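Local coordinates for kojibiose phosphorylase (Gut metagenome, PDB 6W0P), which belongs to the glycoside hydrolase family 65 enzymes, which join an N-terminal beta-sandwich domain to a helical catalytic domain, at residues 42-48 / 141-145. Residues are numbered along the deposited sequence; the frame is centred on the assembly and turned at random.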
loop_
_atom_site.group_PDB
_atom_site.type_symbol
_atom_site.label_atom_id
_atom_site.label_comp_id
_atom_site.label_asym_id
_atom_site.label_seq_id
_atom_site.Cartn_x
_atom_site.Cartn_y
_atom_site.Cartn_z
ATOM N N THR A 42 1.825 18.137 28.923
ATOM C CA THR A 42 3.103 17.484 29.267
ATOM C C THR A 42 2.813 16.091 29.792
ATOM O O THR A 42 1.941 15.962 30.659
ATOM C CB THR A 42 3.913 18.311 30.276
ATOM O OG1 THR A 42 3.112 18.465 31.449
ATOM C CG2 THR A 42 4.281 19.661 29.716
ATOM N N ARG A 43 3.576 15.120 29.309
ATOM C CA ARG A 43 3.677 13.781 29.924
ATOM C C ARG A 43 4.282 13.956 31.313
ATOM O O ARG A 43 4.996 14.951 31.539
ATOM C CB ARG A 43 4.535 12.858 29.048
ATOM C CG ARG A 43 3.815 12.332 27.812
ATOM C CD ARG A 43 4.747 11.556 26.901
ATOM N NE ARG A 43 5.166 10.306 27.520
ATOM C CZ ARG A 43 4.473 9.179 27.498
ATOM N NH1 ARG A 43 3.296 9.105 26.901
ATOM N NH2 ARG A 43 4.959 8.107 28.069
ATOM N N ALA A 44 4.070 12.972 32.183
ATOM C CA ALA A 44 4.534 12.983 33.584
ATOM C C ALA A 44 5.961 12.432 33.636
ATOM O O ALA A 44 6.280 11.653 34.574
ATOM C CB ALA A 44 3.604 12.198 34.455
ATOM N N PHE A 45 6.788 12.832 32.668
ATOM C CA PHE A 45 8.211 12.459 32.633
ATOM C C PHE A 45 8.846 13.122 33.854
ATOM O O PHE A 45 8.409 14.204 34.236
ATOM C CB PHE A 45 8.860 12.860 31.309
ATOM C CG PHE A 45 8.863 14.343 31.046
ATOM C CD1 PHE A 45 9.858 15.150 31.572
ATOM C CD2 PHE A 45 7.862 14.925 30.293
ATOM C CE1 PHE A 45 9.854 16.520 31.340
ATOM C CE2 PHE A 45 7.844 16.293 30.078
ATOM C CZ PHE A 45 8.841 17.088 30.595
ATOM N N PHE A 46 9.786 12.419 34.471
ATOM C CA PHE A 46 10.661 12.912 35.558
ATOM C C PHE A 46 11.341 14.207 35.125
ATOM O O PHE A 46 11.823 14.303 33.988
ATOM C CB PHE A 46 11.695 11.846 35.940
ATOM C CG PHE A 46 11.119 10.654 36.661
ATOM C CD1 PHE A 46 9.764 10.579 36.966
ATOM C CD2 PHE A 46 11.941 9.623 37.078
ATOM C CE1 PHE A 46 9.244 9.494 37.662
ATOM C CE2 PHE A 46 11.417 8.536 37.761
ATOM C CZ PHE A 46 10.074 8.478 38.063
ATOM N N ASP A 47 11.383 15.169 36.043
ATOM C CA ASP A 47 12.015 16.497 35.834
ATOM C C ASP A 47 13.522 16.278 35.713
ATOM O O ASP A 47 14.080 16.669 34.694
ATOM C CB ASP A 47 11.657 17.432 36.983
ATOM C CG ASP A 47 10.185 17.335 37.326
ATOM O OD1 ASP A 47 9.428 18.172 36.815
ATOM O OD2 ASP A 47 9.808 16.398 38.078
ATOM N N GLU A 48 14.119 15.628 36.704
ATOM C CA GLU A 48 15.579 15.361 36.781
ATOM C C GLU A 48 15.959 14.385 35.671
ATOM O O GLU A 48 15.047 13.783 35.094
ATOM C CB GLU A 48 15.972 14.804 38.155
ATOM C CG GLU A 48 15.500 13.375 38.425
ATOM C CD GLU A 48 14.045 13.200 38.845
ATOM O OE1 GLU A 48 13.324 14.205 38.881
ATOM O OE2 GLU A 48 13.634 12.060 39.122
ATOM N N ILE A 141 8.772 17.508 44.168
ATOM C CA ILE A 141 8.659 18.243 42.875
ATOM C C ILE A 141 7.180 18.336 42.513
ATOM O O ILE A 141 6.537 17.298 42.303
ATOM C CB ILE A 141 9.512 17.588 41.781
ATOM C CG1 ILE A 141 10.970 17.508 42.227
ATOM C CG2 ILE A 141 9.354 18.313 40.457
ATOM C CD1 ILE A 141 11.865 16.779 41.273
ATOM N N SER A 142 6.676 19.565 42.471
ATOM C CA SER A 142 5.247 19.883 42.265
ATOM C C SER A 142 5.116 20.627 40.934
ATOM O O SER A 142 6.011 21.440 40.636
ATOM C CB SER A 142 4.719 20.660 43.446
ATOM O OG SER A 142 4.962 19.944 44.654
ATOM N N ARG A 143 4.092 20.314 40.133
ATOM C CA ARG A 143 3.810 21.118 38.921
ATOM C C ARG A 143 2.316 21.208 38.578
ATOM O O ARG A 143 1.484 20.347 38.986
ATOM C CB ARG A 143 4.677 20.666 37.742
ATOM C CG ARG A 143 4.684 19.182 37.424
ATOM C CD ARG A 143 5.893 18.841 36.571
ATOM N NE ARG A 143 5.553 17.859 35.548
ATOM C CZ ARG A 143 6.416 17.090 34.881
ATOM N NH1 ARG A 143 7.708 17.162 35.127
ATOM N NH2 ARG A 143 5.967 16.226 33.980
ATOM N N LEU A 144 2.039 22.273 37.834
ATOM C CA LEU A 144 0.721 22.771 37.389
ATOM C C LEU A 144 0.861 23.279 35.952
ATOM O O LEU A 144 1.872 23.929 35.642
ATOM C CB LEU A 144 0.304 23.959 38.260
ATOM C CG LEU A 144 -0.036 23.719 39.722
ATOM C CD1 LEU A 144 -0.156 25.062 40.431
ATOM C CD2 LEU A 144 -1.335 22.950 39.889
ATOM N N LEU A 145 -0.151 23.049 35.129
ATOM C CA LEU A 145 -0.434 23.878 33.943
ATOM C C LEU A 145 -1.626 24.769 34.308
ATOM O O LEU A 145 -2.609 24.245 34.853
ATOM C CB LEU A 145 -0.694 22.973 32.733
ATOM C CG LEU A 145 0.406 21.964 32.404
ATOM C CD1 LEU A 145 0.079 21.201 31.132
ATOM C CD2 LEU A 145 1.763 22.634 32.253
HETATM O O HOH W 1 3.314 16.876 33.425
#
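Arg143 reaches from strand 135-145 into the curve of the loop 42-48, and its guanidinium group makes the direct polar bonds that cross the contact. Its CG lies between the backbone N and the carbonyl carbon (chi1 51°), and a bend at chi3 turns the head into the loop. Arg143 NH1 forms a salt bridge with Asp47 OD1 at 2.6 Å. The carboxylate and guanidinium planes stand nearly perpendicular, 82° apart: OD1 lies almost in the guanidinium plane, yet NH1 meets it from above the carboxylate plane. The pairing therefore uses one nitrogen and one oxygen rather than a two-pronged, coplanar arrangement. Phe45 O sits at the guanidinium edge and takes weak hydrogen bonds from both Arg143 NH1 and Arg143 NH2, each at 3.2 Å. The ring of Phe45 offers a face to the same group in a cation-pi contact: Arg143 NH2 lies over its centre, 4.3 Å above the ring plane, and Arg143 CZ is almost on the ring normal, 4.9 Å from the centroid. Arg143 NH2 also donates to a water, 2.8 Å away, that is hydrogen-bonded to Thr42 OG1. Aliphatic side chains flank the arginine and meet polar oxygens: the Ile141 CG2 methyl lies 3.1 Å from Asp47 OD2 as the two side chains run past each other in opposite directions, while Leu145 CD1 approaches Thr42 OG1 at 4.1 Å. Arg126 of the adjacent strand 123-132 forms salt bridges with both Asp47 OD2 and Glu48 OE1. The contact thus joins an irregular loop to a large antiparallel sheet of the N-terminal domain. Asp47, shared between two arginines, would probably be stabilised as the anion, while the carboxylate, carbonyl, ring face and water together probably compensate the buried charge of Arg143 and should restrict rotation of its head.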